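Local coordinates for xylose isomerase domain protein TIM barrel (Planctomyces limnophilus, PDB 3TVA) that binds a magnesium ion at the mouth of a TIM barrel and is probably an isomerase of the xylose isomerase-like family, at residues A[180-185]-A[207-212]; A[116-121]-A[154-159]; A[11-16]-A[254-259]; A[198-203]-A[244-249]. All coordinates share one frame; numbering follows the deposited sequence. Where two conformers were deposited one is given.

Contact 1: residues A[180-185]-A[207-212]; sequences GINFDP and VRSIHC. With MG (magnesium ion), chain C.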
loop_
_atom_site.group_PDB
_atom_site.type_symbol
_atom_site.label_atom_id
_atom_site.label_comp_id
_atom_site.label_asym_id
_atom_site.label_seq_id
_atom_site.Cartn_x
_atom_site.Cartn_y
_atom_site.Cartn_z
ATOM N N GLY A 180 1.477 -11.365 -2.139
ATOM C CA GLY A 180 1.154 -11.037 -0.768
ATOM C C GLY A 180 0.297 -9.788 -0.722
ATOM O O GLY A 180 -0.197 -9.308 -1.749
ATOM N N ILE A 181 0.069 -9.302 0.487
ATOM C CA ILE A 181 -0.818 -8.172 0.725
ATOM C C ILE A 181 -0.082 -7.047 1.443
ATOM O O ILE A 181 0.702 -7.304 2.369
ATOM C CB ILE A 181 -1.998 -8.627 1.608
ATOM C CG1 ILE A 181 -2.933 -9.548 0.810
ATOM C CG2 ILE A 181 -2.764 -7.421 2.199
ATOM C CD1 ILE A 181 -3.979 -10.215 1.682
ATOM N N ASN A 182 -0.298 -5.811 0.996
ATOM C CA ASN A 182 -0.020 -4.659 1.846
ATOM C C ASN A 182 -1.325 -4.274 2.516
ATOM O O ASN A 182 -2.234 -3.730 1.866
ATOM C CB ASN A 182 0.501 -3.458 1.048
ATOM C CG ASN A 182 0.888 -2.291 1.958
ATOM O OD1 ASN A 182 1.995 -2.257 2.511
ATOM N ND2 ASN A 182 -0.032 -1.340 2.139
ATOM N N PHE A 183 -1.417 -4.510 3.818
ATOM C CA PHE A 183 -2.698 -4.332 4.483
ATOM C C PHE A 183 -2.923 -2.878 4.896
ATOM O O PHE A 183 -2.075 -2.264 5.566
ATOM C CB PHE A 183 -2.852 -5.266 5.691
ATOM C CG PHE A 183 -4.274 -5.342 6.202
ATOM C CD1 PHE A 183 -4.696 -4.536 7.243
ATOM C CD2 PHE A 183 -5.198 -6.196 5.602
ATOM C CE1 PHE A 183 -6.017 -4.583 7.695
ATOM C CE2 PHE A 183 -6.519 -6.255 6.046
ATOM C CZ PHE A 183 -6.931 -5.448 7.085
ATOM N N ASP A 184 -4.060 -2.332 4.474
ATOM C CA ASP A 184 -4.471 -0.968 4.828
ATOM C C ASP A 184 -5.884 -0.951 5.413
ATOM O O ASP A 184 -6.860 -0.986 4.679
ATOM C CB ASP A 184 -4.377 0.004 3.649
ATOM C CG ASP A 184 -4.719 1.446 4.054
ATOM O OD1 ASP A 184 -5.493 1.673 5.005
ATOM O OD2 ASP A 184 -4.198 2.384 3.442
ATOM N N PRO A 185 -6.000 -0.954 6.740
ATOM C CA PRO A 185 -7.340 -1.031 7.343
ATOM C C PRO A 185 -8.251 0.163 7.012
ATOM O O PRO A 185 -9.470 -0.008 6.940
ATOM C CB PRO A 185 -7.039 -1.084 8.836
ATOM C CG PRO A 185 -5.745 -0.311 8.978
ATOM C CD PRO A 185 -4.967 -0.526 7.700
ATOM N N VAL A 207 -0.212 -11.423 4.674
ATOM C CA VAL A 207 0.181 -10.035 4.938
ATOM C C VAL A 207 1.703 -9.932 4.923
ATOM O O VAL A 207 2.373 -10.636 5.682
ATOM C CB VAL A 207 -0.325 -9.580 6.319
ATOM C CG1 VAL A 207 0.286 -8.230 6.702
ATOM C CG2 VAL A 207 -1.849 -9.508 6.326
ATOM N N ARG A 208 2.257 -9.142 4.001
ATOM C CA ARG A 208 3.700 -8.905 3.983
ATOM C C ARG A 208 4.172 -7.499 4.367
ATOM O O ARG A 208 5.360 -7.291 4.606
ATOM C CB ARG A 208 4.248 -9.236 2.587
ATOM C CG ARG A 208 3.808 -10.576 2.039
ATOM C CD ARG A 208 4.820 -11.703 2.285
ATOM N NE ARG A 208 4.515 -12.804 1.376
ATOM C CZ ARG A 208 5.236 -13.136 0.306
ATOM N NH1 ARG A 208 6.379 -12.498 0.016
ATOM N NH2 ARG A 208 4.820 -14.135 -0.460
ATOM N N SER A 209 3.254 -6.539 4.405
ATOM C CA SER A 209 3.594 -5.158 4.752
ATOM C C SER A 209 2.304 -4.468 5.123
ATOM O O SER A 209 1.231 -4.976 4.823
ATOM C CB SER A 209 4.327 -4.416 3.618
ATOM O OG SER A 209 3.525 -4.331 2.452
ATOM N N ILE A 210 2.373 -3.325 5.788
ATOM C CA ILE A 210 1.126 -2.683 6.199
ATOM C C ILE A 210 1.203 -1.173 6.111
ATOM O O ILE A 210 2.285 -0.595 6.126
ATOM C CB ILE A 210 0.731 -3.040 7.656
ATOM C CG1 ILE A 210 1.732 -2.440 8.630
ATOM C CG2 ILE A 210 0.628 -4.578 7.876
ATOM C CD1 ILE A 210 1.081 -1.676 9.743
ATOM N N HIS A 211 0.033 -0.545 6.026
ATOM C CA HIS A 211 -0.080 0.888 6.194
ATOM C C HIS A 211 -0.841 1.203 7.473
ATOM O O HIS A 211 -1.825 0.532 7.812
ATOM C CB HIS A 211 -0.742 1.516 4.963
ATOM C CG HIS A 211 0.146 1.512 3.758
ATOM N ND1 HIS A 211 -0.314 1.744 2.482
ATOM C CD2 HIS A 211 1.479 1.292 3.639
ATOM C CE1 HIS A 211 0.685 1.657 1.624
ATOM N NE2 HIS A 211 1.789 1.389 2.300
ATOM N N CYS A 212 -0.354 2.196 8.209
ATOM C CA CYS A 212 -1.089 2.710 9.343
ATOM C C CYS A 212 -1.763 3.984 8.896
ATOM O O CYS A 212 -1.109 5.005 8.676
ATOM C CB CYS A 212 -0.156 2.997 10.521
ATOM S SG CYS A 212 0.524 1.471 11.208
HETATM MG MG MG C . -2.541 2.470 1.728
#
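The imidazole of His211 carries the side-chain amide of Asn182 over one face, with Asn182 ND2 3.0 Å above the plane and over the ring centre. The amide plane is tilted 62° to the ring, bringing the ND2 end over the face; Asn182 ND2 and His211 ND1 are not hydrogen-bonded. At the edge, near the plane, comes Asp184 OD2. Magnesium is bound by that oxygen at 2.4 Å and by His211 ND1 at 2.5 Å; carboxylate oxygen and ring nitrogen are good donors to magnesium, and Glu158 and Glu259 complete the protein ligands. Lys213 also bonds Asp184 OD2, and Gln39 takes His211 NE2, which should help fix the ring's rotation.

The segments are adjacent parallel strands of the TIM barrel, with the metal ligands toward its C-terminal end. The Asn182 chain, with CG anti to the backbone N (chi1 -176°), reaches inward, and Ser209 OG donates to a lone pair of Asn182 OD1 at 2.6 Å. Were an alanine to stand here, Ser209 OG would probably be left without this acceptor, Glu158 OE1 without its amide donor and one face of the imidazole without its cover. A beta bulge lets Ile181 O accept from Arg208 N at 2.9 Å and, weakly, from Ser209 N. His211 N donates to Phe183 O at 2.8 Å. On the outer face, Phe183 CB meets Ile210 CG2.

Contact 2: residues A[116-121]-A[154-159]; sequences CPAIGL and AVHLET. With MG (magnesium ion), chain C.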
loop_
_atom_site.group_PDB
_atom_site.type_symbol
_atom_site.label_atom_id
_atom_site.label_comp_id
_atom_site.label_asym_id
_atom_site.label_seq_id
_atom_site.Cartn_x
_atom_site.Cartn_y
_atom_site.Cartn_z
ATOM N N CYS A 116 15.267 -2.842 -3.606
ATOM C CA CYS A 116 14.051 -3.040 -2.821
ATOM C C CYS A 116 13.358 -4.358 -3.196
ATOM O O CYS A 116 13.050 -4.587 -4.366
ATOM C CB CYS A 116 13.097 -1.871 -3.059
ATOM S SG CYS A 116 11.527 -2.031 -2.218
ATOM N N PRO A 117 13.124 -5.233 -2.198
ATOM C CA PRO A 117 12.583 -6.602 -2.312
ATOM C C PRO A 117 11.108 -6.687 -2.725
ATOM O O PRO A 117 10.595 -7.790 -2.951
ATOM C CB PRO A 117 12.829 -7.203 -0.915
ATOM C CG PRO A 117 12.732 -6.023 -0.005
ATOM C CD PRO A 117 13.331 -4.852 -0.787
ATOM N N ALA A 118 10.393 -5.566 -2.716
ATOM C CA ALA A 118 8.960 -5.644 -2.940
ATOM C C ALA A 118 8.385 -4.467 -3.710
ATOM O O ALA A 118 8.841 -3.328 -3.576
ATOM C CB ALA A 118 8.229 -5.806 -1.590
ATOM N N ILE A 119 7.368 -4.755 -4.516
ATOM C CA ILE A 119 6.591 -3.707 -5.159
ATOM C C ILE A 119 5.132 -3.844 -4.747
ATOM O O ILE A 119 4.691 -4.923 -4.341
ATOM C CB ILE A 119 6.706 -3.744 -6.704
ATOM C CG1 ILE A 119 6.242 -5.090 -7.254
ATOM C CG2 ILE A 119 8.141 -3.411 -7.158
ATOM C CD1 ILE A 119 6.492 -5.228 -8.759
ATOM N N GLY A 120 4.347 -2.794 -4.925
ATOM C CA GLY A 120 2.978 -2.879 -4.456
ATOM C C GLY A 120 2.071 -2.146 -5.408
ATOM O O GLY A 120 2.504 -1.300 -6.181
ATOM N N LEU A 121 0.816 -2.580 -5.388
ATOM C CA LEU A 121 -0.168 -2.212 -6.387
ATOM C C LEU A 121 -1.577 -2.282 -5.804
ATOM O O LEU A 121 -1.922 -3.289 -5.177
ATOM C CB LEU A 121 -0.050 -3.241 -7.518
ATOM C CG LEU A 121 -1.123 -3.468 -8.582
ATOM C CD1 LEU A 121 -1.038 -2.416 -9.674
ATOM C CD2 LEU A 121 -0.958 -4.859 -9.170
ATOM N N ALA A 154 8.730 -9.676 -4.370
ATOM C CA ALA A 154 7.344 -10.010 -4.075
ATOM C C ALA A 154 6.443 -8.861 -4.544
ATOM O O ALA A 154 6.878 -7.703 -4.615
ATOM C CB ALA A 154 7.167 -10.230 -2.547
ATOM N N VAL A 155 5.205 -9.193 -4.900
ATOM C CA VAL A 155 4.173 -8.191 -5.181
ATOM C C VAL A 155 3.157 -8.163 -4.027
ATOM O O VAL A 155 2.609 -9.205 -3.644
ATOM C CB VAL A 155 3.432 -8.506 -6.486
ATOM C CG1 VAL A 155 2.327 -7.487 -6.734
ATOM C CG2 VAL A 155 4.420 -8.544 -7.659
ATOM N N HIS A 156 2.927 -6.977 -3.468
ATOM C CA HIS A 156 1.994 -6.802 -2.353
ATOM C C HIS A 156 0.734 -6.085 -2.841
ATOM O O HIS A 156 0.791 -4.909 -3.249
ATOM C CB HIS A 156 2.644 -5.960 -1.244
ATOM C CG HIS A 156 3.876 -6.567 -0.640
ATOM N ND1 HIS A 156 4.562 -5.967 0.400
ATOM C CD2 HIS A 156 4.544 -7.712 -0.916
ATOM C CE1 HIS A 156 5.607 -6.709 0.724
ATOM N NE2 HIS A 156 5.619 -7.777 -0.059
ATOM N N LEU A 157 -0.402 -6.777 -2.807
ATOM C CA LEU A 157 -1.670 -6.163 -3.209
ATOM C C LEU A 157 -2.147 -5.233 -2.120
ATOM O O LEU A 157 -2.265 -5.618 -0.957
ATOM C CB LEU A 157 -2.748 -7.226 -3.464
ATOM C CG LEU A 157 -2.417 -8.223 -4.566
ATOM C CD1 LEU A 157 -3.478 -9.331 -4.691
ATOM C CD2 LEU A 157 -2.241 -7.478 -5.894
ATOM N N GLU A 158 -2.415 -3.995 -2.492
ATOM C CA GLU A 158 -2.964 -3.028 -1.566
ATOM C C GLU A 158 -4.444 -3.358 -1.293
ATOM O O GLU A 158 -5.165 -3.741 -2.209
ATOM C CB GLU A 158 -2.817 -1.648 -2.183
ATOM C CG GLU A 158 -3.589 -0.593 -1.487
ATOM C CD GLU A 158 -2.951 -0.166 -0.185
ATOM O OE1 GLU A 158 -1.872 -0.657 0.206
ATOM O OE2 GLU A 158 -3.571 0.673 0.452
ATOM N N THR A 159 -4.882 -3.239 -0.040
ATOM C CA THR A 159 -6.279 -3.495 0.317
ATOM C C THR A 159 -7.235 -2.627 -0.484
ATOM O O THR A 159 -7.145 -1.392 -0.451
ATOM C CB THR A 159 -6.578 -3.123 1.779
ATOM O OG1 THR A 159 -5.657 -3.769 2.647
ATOM C CG2 THR A 159 -7.971 -3.551 2.134
HETATM MG MG MG C . -2.541 2.470 1.728
HETATM O O HOH W 1 -5.165 -4.533 -4.865
#
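Pro117 O takes the N-H of Ala154, and with that bond begins a ladder of five backbone hydrogen bonds between two parallel strands. Ile119 and Leu121 each use both N and O: Ile119 N gives to Ala154 O, Ile119 O takes from His156 N at 2.8 Å, Leu121 N gives to His156 O, and Leu121 O takes from Glu158 N at 2.8 Å. The last bond is almost straight, 178° at the hydrogen, although the donor stands above the carbonyl plane. Helix 132-149 links the strands in a beta-alpha-beta crossover of the TIM barrel.

Apolar contacts fill the face turned to helix 97-114. Ile119 CG1 sits between its backbone N and carbonyl carbon (chi1 58°), which lays it 3.9 Å from Val155 CG2; Leu121 CD2 meets Leu157 CD2 at 4.4 Å. Branched aliphatic chains suit a layer between strand and helix.

On the other face, the interior of the barrel, the contact is CH-pi: Ala118 CB lies over one face of the His156 ring, 3.9 Å from its centroid. A methyl is small enough to sit close over the imidazole, offset toward its rim, while Gly120, opposite His156 in register, adds no side chain. His156 ND1 is hydrogen-bonded to Ser209.

At the end of the strand comes the metal. Glu158 OE2 binds magnesium at 2.4 Å, while its other oxygen, Glu158 OE1, is held by Asn182. The ladder fixes the Glu158 backbone and Asn182 restrains the carboxylate, so the anionic ligand is probably delivered to the cation already oriented.

Contact 3: residues A[11-16]-A[254-259]; sequences WPIGVF and GPLTIE. With MG (magnesium ion), chain C.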
loop_
_atom_site.group_PDB
_atom_site.type_symbol
_atom_site.label_atom_id
_atom_site.label_comp_id
_atom_site.label_asym_id
_atom_site.label_seq_id
_atom_site.Cartn_x
_atom_site.Cartn_y
_atom_site.Cartn_z
ATOM N N TRP A 11 8.822 -3.922 14.303
ATOM C CA TRP A 11 7.981 -2.767 14.009
ATOM C C TRP A 11 8.749 -1.450 13.837
ATOM O O TRP A 11 8.373 -0.451 14.437
ATOM C CB TRP A 11 6.925 -2.610 15.116
ATOM C CG TRP A 11 5.822 -3.634 15.055
ATOM C CD1 TRP A 11 5.688 -4.648 14.142
ATOM C CD2 TRP A 11 4.689 -3.729 15.927
ATOM N NE1 TRP A 11 4.547 -5.371 14.401
ATOM C CE2 TRP A 11 3.910 -4.821 15.484
ATOM C CE3 TRP A 11 4.253 -2.990 17.034
ATOM C CZ2 TRP A 11 2.725 -5.196 16.112
ATOM C CZ3 TRP A 11 3.079 -3.370 17.665
ATOM C CH2 TRP A 11 2.330 -4.468 17.205
ATOM N N PRO A 12 9.817 -1.438 13.010
ATOM C CA PRO A 12 10.409 -0.115 12.762
ATOM C C PRO A 12 9.345 0.761 12.113
ATOM O O PRO A 12 8.532 0.257 11.347
ATOM C CB PRO A 12 11.538 -0.406 11.764
ATOM C CG PRO A 12 11.095 -1.662 11.043
ATOM C CD PRO A 12 10.362 -2.472 12.110
ATOM N N ILE A 13 9.287 2.028 12.485
ATOM C CA ILE A 13 8.280 2.915 11.918
ATOM C C ILE A 13 8.730 3.459 10.557
ATOM O O ILE A 13 9.925 3.607 10.297
ATOM C CB ILE A 13 7.838 3.994 12.933
ATOM C CG1 ILE A 13 6.860 3.359 13.929
ATOM C CG2 ILE A 13 7.142 5.162 12.249
ATOM C CD1 ILE A 13 7.311 3.386 15.335
ATOM N N GLY A 14 7.775 3.734 9.680
ATOM C CA GLY A 14 8.113 4.233 8.369
ATOM C C GLY A 14 7.069 5.226 7.941
ATOM O O GLY A 14 6.049 5.406 8.616
ATOM N N VAL A 15 7.360 5.938 6.860
ATOM C CA VAL A 15 6.367 6.807 6.257
ATOM C C VAL A 15 6.320 6.526 4.766
ATOM O O VAL A 15 7.293 6.050 4.171
ATOM C CB VAL A 15 6.640 8.315 6.515
ATOM C CG1 VAL A 15 6.689 8.608 8.025
ATOM C CG2 VAL A 15 7.928 8.750 5.831
ATOM N N PHE A 16 5.168 6.796 4.171
ATOM C CA PHE A 16 4.984 6.563 2.758
ATOM C C PHE A 16 5.449 7.838 2.057
ATOM O O PHE A 16 4.957 8.918 2.348
ATOM C CB PHE A 16 3.515 6.220 2.462
ATOM C CG PHE A 16 3.267 5.832 1.042
ATOM C CD1 PHE A 16 3.198 4.496 0.677
ATOM C CD2 PHE A 16 3.112 6.803 0.062
ATOM C CE1 PHE A 16 2.978 4.128 -0.644
ATOM C CE2 PHE A 16 2.887 6.442 -1.266
ATOM C CZ PHE A 16 2.815 5.098 -1.611
ATOM N N GLY A 254 7.072 -6.693 10.791
ATOM C CA GLY A 254 7.704 -5.802 9.828
ATOM C C GLY A 254 7.431 -4.327 10.099
ATOM O O GLY A 254 6.893 -3.969 11.151
ATOM N N PRO A 255 7.783 -3.459 9.138
ATOM C CA PRO A 255 7.634 -2.015 9.353
ATOM C C PRO A 255 6.181 -1.585 9.520
ATOM O O PRO A 255 5.264 -2.172 8.925
ATOM C CB PRO A 255 8.214 -1.402 8.064
ATOM C CG PRO A 255 9.162 -2.441 7.545
ATOM C CD PRO A 255 8.512 -3.769 7.893
ATOM N N LEU A 256 5.971 -0.555 10.326
ATOM C CA LEU A 256 4.659 0.066 10.417
ATOM C C LEU A 256 4.746 1.337 9.595
ATOM O O LEU A 256 5.324 2.331 10.037
ATOM C CB LEU A 256 4.351 0.419 11.875
ATOM C CG LEU A 256 4.397 -0.718 12.915
ATOM C CD1 LEU A 256 4.197 -0.174 14.343
ATOM C CD2 LEU A 256 3.352 -1.790 12.598
ATOM N N THR A 257 4.121 1.338 8.423
ATOM C CA THR A 257 4.308 2.449 7.516
ATOM C C THR A 257 3.122 3.397 7.585
ATOM O O THR A 257 2.012 3.066 7.159
ATOM C CB THR A 257 4.523 1.990 6.056
ATOM O OG1 THR A 257 5.544 0.985 6.006
ATOM C CG2 THR A 257 4.926 3.186 5.178
ATOM N N ILE A 258 3.374 4.582 8.123
ATOM C CA ILE A 258 2.352 5.603 8.242
ATOM C C ILE A 258 2.037 6.199 6.877
ATOM O O ILE A 258 2.929 6.634 6.140
ATOM C CB ILE A 258 2.808 6.757 9.157
ATOM C CG1 ILE A 258 3.290 6.228 10.504
ATOM C CG2 ILE A 258 1.688 7.765 9.336
ATOM C CD1 ILE A 258 4.120 7.251 11.297
ATOM N N GLU A 259 0.759 6.228 6.545
ATOM C CA GLU A 259 0.323 6.880 5.331
ATOM C C GLU A 259 -0.723 7.928 5.670
ATOM O O GLU A 259 -1.716 7.617 6.315
ATOM C CB GLU A 259 -0.268 5.868 4.358
ATOM C CG GLU A 259 -0.639 6.513 3.026
ATOM C CD GLU A 259 -1.190 5.499 2.052
ATOM O OE1 GLU A 259 -2.121 4.786 2.446
ATOM O OE2 GLU A 259 -0.676 5.401 0.918
HETATM MG MG MG C . -2.541 2.470 1.728
#
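Leu256 O receives the N-H of Gly14 at 2.8 Å, and Gly14 O in turn accepts from Ile258 N, also at 2.8 Å. These bonds join the first strand of the TIM barrel, 13-18, in parallel to strand 256-258, the last, and so close the barrel. Gly14 thus bonds strand 256-258 through both its N and its O, and as a glycine it puts no side chain beside Thr257.

Outside, where helix 266-287 lies, Ile13 CG2 packs 3.8 Å from Ile258 CD1, a meeting of branched aliphatic chains suited to the layer between strand and helix. At the barrel's N-terminal end the indole of Trp11 rests on Leu256, whose CD2 sits 3.9 Å from the centroid of the five-membered ring and only 8° off its normal, a CH-pi contact. Leu256 CG lies anti to its carbonyl carbon (chi1 -57°), bringing both methyls against the indole. Trp11 NE1 bonds Tyr252 O, and Trp248 meets the indole edge to face. With a serine in place of Trp11, Leu256 would probably lose its flat apolar partner and Tyr252 O its indole donor, opening a gap toward helix 240-249.

At the opposite end the Glu259 side chain runs beside that of Phe16, its carboxylate plane 54° from the ring. Glu259 OE1 binds the magnesium ion at 2.5 Å, and Glu259 OE2 lies 3.9 Å above the centre of the Phe16 ring.

Contact 4: residues A[198-203]-A[244-249]; sequences EALRKV and LTTLWE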
loop_
_atom_site.group_PDB
_atom_site.type_symbol
_atom_site.label_atom_id
_atom_site.label_comp_id
_atom_site.label_asym_id
_atom_site.label_seq_id
_atom_site.Cartn_x
_atom_site.Cartn_y
_atom_site.Cartn_z
ATOM N N GLU A 198 -11.396 -7.688 11.468
ATOM C CA GLU A 198 -11.855 -9.022 11.065
ATOM C C GLU A 198 -11.239 -9.468 9.732
ATOM O O GLU A 198 -10.904 -10.637 9.557
ATOM C CB GLU A 198 -13.378 -9.074 10.968
ATOM C CG GLU A 198 -14.076 -8.887 12.309
ATOM C CD GLU A 198 -15.576 -8.647 12.174
ATOM O OE1 GLU A 198 -16.153 -8.999 11.118
ATOM O OE2 GLU A 198 -16.177 -8.100 13.129
ATOM N N ALA A 199 -11.103 -8.543 8.790
ATOM C CA ALA A 199 -10.520 -8.884 7.500
ATOM C C ALA A 199 -9.047 -9.249 7.668
ATOM O O ALA A 199 -8.574 -10.187 7.051
ATOM C CB ALA A 199 -10.670 -7.736 6.497
ATOM N N LEU A 200 -8.336 -8.486 8.492
ATOM C CA LEU A 200 -6.940 -8.770 8.801
ATOM C C LEU A 200 -6.742 -10.195 9.323
ATOM O O LEU A 200 -5.815 -10.881 8.897
ATOM C CB LEU A 200 -6.420 -7.779 9.842
ATOM C CG LEU A 200 -4.999 -8.050 10.341
ATOM C CD1 LEU A 200 -3.982 -7.971 9.187
ATOM C CD2 LEU A 200 -4.645 -7.066 11.461
ATOM N N ARG A 201 -7.590 -10.628 10.261
ATOM C CA ARG A 201 -7.509 -11.994 10.769
ATOM C C ARG A 201 -7.683 -13.005 9.641
ATOM O O ARG A 201 -6.993 -14.012 9.595
ATOM C CB ARG A 201 -8.571 -12.264 11.828
ATOM C CG ARG A 201 -8.377 -11.528 13.150
ATOM C CD ARG A 201 -9.351 -12.075 14.189
ATOM N NE ARG A 201 -8.953 -11.638 15.518
ATOM C CZ ARG A 201 -8.055 -12.270 16.262
ATOM N NH1 ARG A 201 -7.496 -13.384 15.820
ATOM N NH2 ARG A 201 -7.728 -11.788 17.447
ATOM N N LYS A 202 -8.624 -12.745 8.738
ATOM C CA LYS A 202 -8.909 -13.688 7.662
ATOM C C LYS A 202 -7.739 -13.819 6.691
ATOM O O LYS A 202 -7.482 -14.904 6.174
ATOM C CB LYS A 202 -10.156 -13.258 6.888
ATOM C CG LYS A 202 -11.464 -13.665 7.533
ATOM C CD LYS A 202 -12.640 -13.167 6.702
ATOM C CE LYS A 202 -13.957 -13.778 7.152
ATOM N NZ LYS A 202 -15.119 -13.173 6.433
ATOM N N VAL A 203 -7.069 -12.704 6.403
ATOM C CA VAL A 203 -6.007 -12.695 5.387
ATOM C C VAL A 203 -4.587 -12.841 5.933
ATOM O O VAL A 203 -3.619 -12.679 5.185
ATOM C CB VAL A 203 -6.119 -11.506 4.402
ATOM C CG1 VAL A 203 -7.505 -11.499 3.755
ATOM C CG2 VAL A 203 -5.806 -10.168 5.096
ATOM N N LEU A 244 -2.979 -2.921 15.963
ATOM C CA LEU A 244 -1.632 -3.326 16.339
ATOM C C LEU A 244 -1.583 -4.594 17.213
ATOM O O LEU A 244 -0.691 -5.420 17.040
ATOM C CB LEU A 244 -0.879 -2.185 17.013
ATOM C CG LEU A 244 0.002 -1.331 16.091
ATOM C CD1 LEU A 244 -0.811 -0.768 14.968
ATOM C CD2 LEU A 244 0.713 -0.201 16.864
ATOM N N THR A 245 -2.535 -4.736 18.129
ATOM C CA THR A 245 -2.549 -5.902 18.997
ATOM C C THR A 245 -2.875 -7.150 18.173
ATOM O O THR A 245 -2.328 -8.220 18.416
ATOM C CB THR A 245 -3.530 -5.723 20.183
ATOM O OG1 THR A 245 -3.358 -4.415 20.762
ATOM C CG2 THR A 245 -3.277 -6.760 21.242
ATOM N N THR A 246 -3.744 -7.001 17.176
ATOM C CA THR A 246 -4.050 -8.097 16.257
ATOM C C THR A 246 -2.853 -8.428 15.342
ATOM O O THR A 246 -2.551 -9.599 15.104
ATOM C CB THR A 246 -5.302 -7.809 15.405
ATOM O OG1 THR A 246 -6.406 -7.527 16.269
ATOM C CG2 THR A 246 -5.643 -9.001 14.535
ATOM N N LEU A 247 -2.165 -7.403 14.842
ATOM C CA LEU A 247 -0.952 -7.624 14.039
ATOM C C LEU A 247 0.080 -8.398 14.836
ATOM O O LEU A 247 0.750 -9.291 14.316
ATOM C CB LEU A 247 -0.325 -6.288 13.611
ATOM C CG LEU A 247 -0.913 -5.597 12.374
ATOM C CD1 LEU A 247 -0.309 -4.193 12.181
ATOM C CD2 LEU A 247 -0.707 -6.459 11.124
ATOM N N TRP A 248 0.223 -8.040 16.106
ATOM C CA TRP A 248 1.197 -8.715 16.944
ATOM C C TRP A 248 0.832 -10.194 17.086
ATOM O O TRP A 248 1.685 -11.060 16.934
ATOM C CB TRP A 248 1.271 -8.051 18.314
ATOM C CG TRP A 248 2.327 -8.629 19.195
ATOM C CD1 TRP A 248 2.141 -9.450 20.284
ATOM C CD2 TRP A 248 3.738 -8.433 19.072
ATOM N NE1 TRP A 248 3.360 -9.773 20.841
ATOM C CE2 TRP A 248 4.355 -9.163 20.113
ATOM C CE3 TRP A 248 4.543 -7.703 18.183
ATOM C CZ2 TRP A 248 5.742 -9.184 20.290
ATOM C CZ3 TRP A 248 5.915 -7.728 18.360
ATOM C CH2 TRP A 248 6.502 -8.463 19.408
ATOM N N GLU A 249 -0.442 -10.473 17.352
ATOM C CA GLU A 249 -0.911 -11.850 17.513
ATOM C C GLU A 249 -0.664 -12.738 16.283
ATOM O O GLU A 249 -0.314 -13.914 16.415
ATOM C CB GLU A 249 -2.399 -11.885 17.869
ATOM C CG GLU A 249 -2.961 -13.298 17.819
ATOM C CD GLU A 249 -4.468 -13.363 17.917
ATOM O OE1 GLU A 249 -5.071 -12.482 18.579
ATOM O OE2 GLU A 249 -5.063 -14.311 17.343
HETATM O O HOH W 2 -8.579 -9.069 17.098
#
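Leu200 CD2 is wedged against two residues at once, 3.8 Å from Thr246 CG2 and 4.0 Å from Leu247 CD2, and this is the close-packed part of the contact. The helices are neighbours in the outer layer of the TIM barrel; their short segments run nearly parallel, 11° apart, with axes 10.4 Å from each other. Leu200 slides past Thr246 and crosses Leu247 at about a right angle. Leucines suit this buried side, which faces the strands: Leu200 also touches Phe183. Threonine suits the boundary: chi1 of -56° sets OG1 beside the backbone N and CG2 anti to it, turning the methyl to Leu200 while the hydroxyl bonds Ala242 O in its own helix.

Outward the helices are bridged by long polar chains instead. Arg201, extended from CG to NE, crosses Glu249 at about a right angle and grips it end-on in a salt bridge, NH1 to Glu249 OE2 and NH2 to Glu249 OE1, each 3.0 Å. The guanidinium and carboxylate planes are 54° apart, and OE2 is met from above the carboxylate plane. Both residues are exposed, and shorter chains would probably not span this separation. The methyl Thr246 CG2 lies over one face of the guanidinium, offset toward its rim. A water joins the two sides, accepting from Arg201 NH2 at 2.9 Å and donating to Thr246 OG1 at 2.8 Å.

Overall arrangement
Contacts 1, 2 and 3 are strand pairs of one barrel and meet at the magnesium ion, supplying Asp184 and His211, Glu158, and Glu259 respectively. Contacts 1 and 2 have centres 9 Å apart and are in series along the chain; Gly180 O and Leu157 N, 2.8 Å apart, probably hydrogen-bond between them. Contact 3, with its centre 10 Å from that of contact 1, encloses the other three in sequence. Its strand 256-258 neighbours 207-216, where Cys212 N lies 2.7 Å from Thr257 O. Contact 4 stands outside, backing contact 1 through Phe183 CZ, 3.6 Å from Leu200 N; the side chain of Leu247 remains about 13 Å from the metal.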